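Local coordinates for protein N-acetylmuramoyl-L-alanine amidase (PDB 7AGM) that probably cleaves the amide bond between N-acetylmuramic acid and L-alanine in peptidoglycan, as a zinc-dependent amidase of the Amidase_3 family, at residues 9-14 / 70-75; 44-49 / 184-189. All blocks are in the same frame, centred on the assembly; numbering follows the deposited sequence. Where two conformers were deposited one is given.

Contact 1: residues 9-14 / 70-75; sequences MIVFLD and LGVRTA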
# COMPACT_ATOMS: atom_id res chain seq x y z
N MET A 9 -15.71 6.96 -8.87
CA MET A 9 -15.12 7.03 -7.55
C MET A 9 -13.61 7.25 -7.66
O MET A 9 -13.01 7.03 -8.71
CB MET A 9 -15.47 5.78 -6.74
CG MET A 9 -16.98 5.67 -6.48
SD MET A 9 -17.47 4.21 -5.54
CE MET A 9 -17.22 4.75 -3.85
N ILE A 10 -13.01 7.72 -6.57
CA ILE A 10 -11.65 8.24 -6.57
C ILE A 10 -10.76 7.38 -5.68
O ILE A 10 -11.06 7.19 -4.50
CB ILE A 10 -11.61 9.71 -6.10
CG1 ILE A 10 -12.55 10.57 -6.93
CG2 ILE A 10 -10.19 10.23 -6.12
CD1 ILE A 10 -12.89 11.88 -6.27
N VAL A 11 -9.65 6.89 -6.24
CA VAL A 11 -8.67 6.10 -5.51
C VAL A 11 -7.32 6.80 -5.61
O VAL A 11 -6.85 7.12 -6.71
CB VAL A 11 -8.57 4.67 -6.07
CG1 VAL A 11 -7.46 3.89 -5.37
CG2 VAL A 11 -9.91 3.95 -5.98
N PHE A 12 -6.69 7.03 -4.45
CA PHE A 12 -5.32 7.52 -4.40
C PHE A 12 -4.38 6.34 -4.21
O PHE A 12 -4.55 5.55 -3.26
CB PHE A 12 -5.15 8.53 -3.27
CG PHE A 12 -3.79 9.19 -3.24
CD1 PHE A 12 -3.51 10.27 -4.07
CD2 PHE A 12 -2.80 8.74 -2.38
CE1 PHE A 12 -2.25 10.88 -4.05
CE2 PHE A 12 -1.55 9.35 -2.34
CZ PHE A 12 -1.28 10.42 -3.18
N LEU A 13 -3.39 6.22 -5.10
CA LEU A 13 -2.44 5.11 -5.10
C LEU A 13 -1.07 5.62 -4.70
O LEU A 13 -0.58 6.61 -5.24
CB LEU A 13 -2.37 4.47 -6.49
CG LEU A 13 -3.66 3.80 -6.97
CD1 LEU A 13 -3.54 3.44 -8.45
CD2 LEU A 13 -3.98 2.57 -6.12
N ASP A 14 -0.43 4.92 -3.76
CA ASP A 14 0.86 5.32 -3.21
C ASP A 14 1.86 4.17 -3.33
O ASP A 14 1.96 3.32 -2.44
CB ASP A 14 0.73 5.78 -1.76
CG ASP A 14 2.07 5.98 -1.08
OD1 ASP A 14 3.00 6.48 -1.75
OD2 ASP A 14 2.18 5.65 0.12
N LEU A 70 -12.03 0.19 -15.30
CA LEU A 70 -13.31 0.15 -14.58
C LEU A 70 -13.95 1.52 -14.45
O LEU A 70 -14.99 1.65 -13.79
CB LEU A 70 -13.11 -0.48 -13.20
CG LEU A 70 -12.60 -1.93 -13.17
CD1 LEU A 70 -12.20 -2.35 -11.75
CD2 LEU A 70 -13.66 -2.88 -13.73
N GLY A 71 -13.37 2.55 -15.07
CA GLY A 71 -13.92 3.89 -14.95
C GLY A 71 -13.63 4.58 -13.64
O GLY A 71 -14.23 5.62 -13.35
N VAL A 72 -12.72 4.03 -12.83
CA VAL A 72 -12.38 4.60 -11.52
C VAL A 72 -11.30 5.66 -11.72
O VAL A 72 -10.34 5.44 -12.46
CB VAL A 72 -11.92 3.49 -10.56
CG1 VAL A 72 -11.36 4.09 -9.28
CG2 VAL A 72 -13.09 2.54 -10.24
N ARG A 73 -11.49 6.82 -11.08
CA ARG A 73 -10.51 7.90 -11.13
C ARG A 73 -9.33 7.55 -10.23
O ARG A 73 -9.51 7.01 -9.14
CB ARG A 73 -11.13 9.19 -10.60
CG ARG A 73 -12.25 9.78 -11.43
CD ARG A 73 -12.78 11.05 -10.76
NE ARG A 73 -13.46 11.97 -11.66
CZ ARG A 73 -14.78 12.16 -11.70
NH1 ARG A 73 -15.58 11.48 -10.88
NH2 ARG A 73 -15.29 13.03 -12.56
N THR A 74 -8.13 7.89 -10.68
CA THR A 74 -6.94 7.64 -9.88
C THR A 74 -6.02 8.85 -9.87
O THR A 74 -6.01 9.69 -10.79
CB THR A 74 -6.15 6.40 -10.36
OG1 THR A 74 -5.68 6.61 -11.70
CG2 THR A 74 -7.00 5.14 -10.30
N ALA A 75 -5.21 8.91 -8.81
CA ALA A 75 -4.05 9.77 -8.73
C ALA A 75 -2.96 9.00 -8.01
O ALA A 75 -3.26 8.09 -7.23
CB ALA A 75 -4.32 11.09 -8.00

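Contact 2: residues 44-49 / 184-189; sequences TATDDG and GNMKNP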
# COMPACT_ATOMS: atom_id res chain seq x y z
N THR A 44 13.29 -1.80 1.22
CA THR A 44 14.08 -3.02 1.27
C THR A 44 14.39 -3.48 -0.15
O THR A 44 14.18 -2.76 -1.13
CB THR A 44 13.40 -4.06 2.16
OG1 THR A 44 14.30 -5.16 2.39
CG2 THR A 44 12.11 -4.58 1.52
N ALA A 45 14.94 -4.69 -0.27
CA ALA A 45 15.30 -5.26 -1.56
C ALA A 45 15.42 -6.76 -1.39
O ALA A 45 15.55 -7.28 -0.28
CB ALA A 45 16.64 -4.70 -2.08
N THR A 46 15.36 -7.46 -2.52
CA THR A 46 15.66 -8.88 -2.49
C THR A 46 17.13 -9.08 -2.13
O THR A 46 17.93 -8.14 -2.15
CB THR A 46 15.33 -9.55 -3.84
OG1 THR A 46 16.23 -9.07 -4.86
CG2 THR A 46 13.89 -9.24 -4.26
N ASP A 47 17.49 -10.32 -1.79
CA ASP A 47 18.87 -10.62 -1.45
C ASP A 47 19.82 -10.16 -2.55
O ASP A 47 20.91 -9.64 -2.27
CB ASP A 47 19.05 -12.12 -1.20
CG ASP A 47 18.47 -12.57 0.11
OD1 ASP A 47 18.36 -11.73 1.03
OD2 ASP A 47 18.13 -13.77 0.23
N ASP A 48 19.41 -10.34 -3.80
CA ASP A 48 20.26 -9.99 -4.93
C ASP A 48 19.95 -8.62 -5.52
O ASP A 48 20.42 -8.32 -6.63
CB ASP A 48 20.23 -11.11 -5.97
CG ASP A 48 18.84 -11.49 -6.38
OD1 ASP A 48 18.69 -12.50 -7.10
OD2 ASP A 48 17.88 -10.79 -5.98
N GLY A 49 19.20 -7.79 -4.81
CA GLY A 49 19.20 -6.36 -5.07
C GLY A 49 18.07 -5.80 -5.90
O GLY A 49 18.19 -4.65 -6.36
N GLY A 184 4.43 -9.00 0.25
CA GLY A 184 5.20 -10.20 0.53
C GLY A 184 6.53 -9.81 1.14
O GLY A 184 6.81 -8.63 1.38
N ASN A 185 7.36 -10.82 1.36
CA ASN A 185 8.67 -10.66 1.98
C ASN A 185 9.73 -10.74 0.88
O ASN A 185 9.93 -11.81 0.28
CB ASN A 185 8.88 -11.77 3.00
CG ASN A 185 10.23 -11.71 3.68
OD1 ASN A 185 10.99 -10.76 3.50
ND2 ASN A 185 10.53 -12.73 4.49
N MET A 186 10.42 -9.63 0.63
CA MET A 186 11.45 -9.62 -0.41
C MET A 186 12.61 -10.55 -0.08
O MET A 186 13.37 -10.91 -0.99
CB MET A 186 11.99 -8.20 -0.62
CG MET A 186 10.91 -7.19 -0.98
SD MET A 186 11.54 -5.76 -1.91
CE MET A 186 11.44 -6.33 -3.62
N LYS A 187 12.77 -10.92 1.18
CA LYS A 187 13.83 -11.82 1.61
C LYS A 187 13.46 -13.29 1.48
O LYS A 187 14.32 -14.15 1.73
CB LYS A 187 14.23 -11.52 3.06
CG LYS A 187 14.58 -10.06 3.30
CD LYS A 187 15.75 -9.62 2.45
CE LYS A 187 16.14 -8.18 2.76
NZ LYS A 187 17.19 -7.69 1.82
N ASN A 188 12.23 -13.60 1.11
CA ASN A 188 11.75 -14.97 0.94
C ASN A 188 11.92 -15.41 -0.52
O ASN A 188 11.65 -14.62 -1.43
CB ASN A 188 10.28 -15.07 1.33
CG ASN A 188 9.67 -16.41 0.98
OD1 ASN A 188 9.01 -16.55 -0.05
ND2 ASN A 188 9.89 -17.40 1.84
N PRO A 189 12.36 -16.65 -0.78
CA PRO A 189 12.58 -17.07 -2.17
C PRO A 189 11.34 -17.06 -3.05
O PRO A 189 11.44 -16.75 -4.25
CB PRO A 189 13.19 -18.47 -2.04
CG PRO A 189 13.86 -18.46 -0.70
CD PRO A 189 12.98 -17.58 0.18
O HOH W 1 15.50 -12.38 -1.63
O HOH W 2 19.25 -9.50 2.03
O HOH W 3 16.23 -15.88 0.98

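Contact 1: residues 9-14 / 70-75
Val11 and Val72 touch on the buried side of a parallel strand pair, Val11 CG2 lying 3.6 Å from Val72 CG1. In Val72 this methyl is turned anti to the backbone N (chi1 171°), which brings it against both Val11 CG2 and the carbonyl O of Met9. Ile212 and Leu216 of helix 198-219 close over Val11, and Leu216 reaches Val72 too, so the face bearing Val11 is tightly packed at Val72. Between the strands four backbone hydrogen bonds run in parallel register. Arg73 straddles Ile10, giving its N to Met9 O at 2.8 Å and taking Val11 N on its own O at 2.9 Å. Ala75 does the same around Phe12: its N reaches Val11 O at a longer 3.2 Å, while Leu13 N meets Ala75 O at 2.8 Å in a nearly straight bond (173° at the hydrogen). The other face carries Ile10, Phe12, Arg73 and Ala75. Helix 88-98 covers Ile10, Phe12 and Ala75 there, with Phe12 CD1 4.1 Å from Ala75 CB, whereas Arg73 is exposed to solvent. Its extended chain passes obliquely across Ile10, CD to CG1 at 3.9 Å, and its guanidinium turns back to Gly8, whose carbonyl O accepts from NH1. Gly71, at positive phi, ends the preceding helix in a Schellman motif and turns the chain into the strand. Strand, helix 52-69 and edge strand together form a beta-alpha-beta crossover, typical of the alpha/beta fold of zinc-dependent Amidase_3 enzymes.

Contact 2: residues 44-49 / 184-189
The loop leading to zinc ligand Glu52 meets the turn at the end of strand 178-185, and the contact lies beside the zinc site, the Thr44 side chain about 6 Å from the zinc ion. Met186 and Lys187, inside a type I turn from Asn185 to Asn188, do most of the touching. Met186 points toward the loop and runs antiparallel alongside the Thr44 side chain, its SD 3.7 Å from Thr44 CG2; the bend at its chi3 (88°) carries CE on to the methyl of Thr46, 3.9 Å from CG2. Lys187 bends at chi2 (-61°) and then runs extended, bringing NZ to Ala45 O at 2.7 Å, tilted 32° from the carbonyl plane. Its CE lies beside Thr44 OG1. In one of two conformers of Asp47, and so only tentatively, a water bridges OD1 to Lys187 NZ. A second water accepts from Asp47 N and donates to Met186 O, which also takes a CA-H...O contact from Thr46 CA at 3.4 Å. Within the turn, Asn185 OD1 receives Lys187 N in an Asx turn, from well above the carbonyl plane. Thr44 N binds Glu52 OE1, which links this loop to the metal ligand. Apolar packing of Met186 on Thr44 and Thr46, and one direct bond from the Lys187 ammonium to Ala45 O, thus join the two loops, the lysine charge probably being stabilised in part by that carbonyl.

In the fold
Contacts 1 and 2 lie on opposite sides of the chain's centre, with their own centres 29 Å apart and their nearest atoms about 13 Å apart. Both reach the same six-stranded mixed sheet: contact 1 pairs its edge strand 73-76 with strand 10-15, whereas contact 2 involves the C-terminal end of strand 178-185 and the turn after it, with strand 102-109 lying between 10-15 and 178-185. Along the chain the segments alternate, 9-14, 44-49, 70-75 and 184-189, and helix 52-69 runs from the loop of contact 2 toward the edge strand of contact 1. Contact 1 thus builds the sheet's margin, and contact 2 ties loops beside the zinc ion.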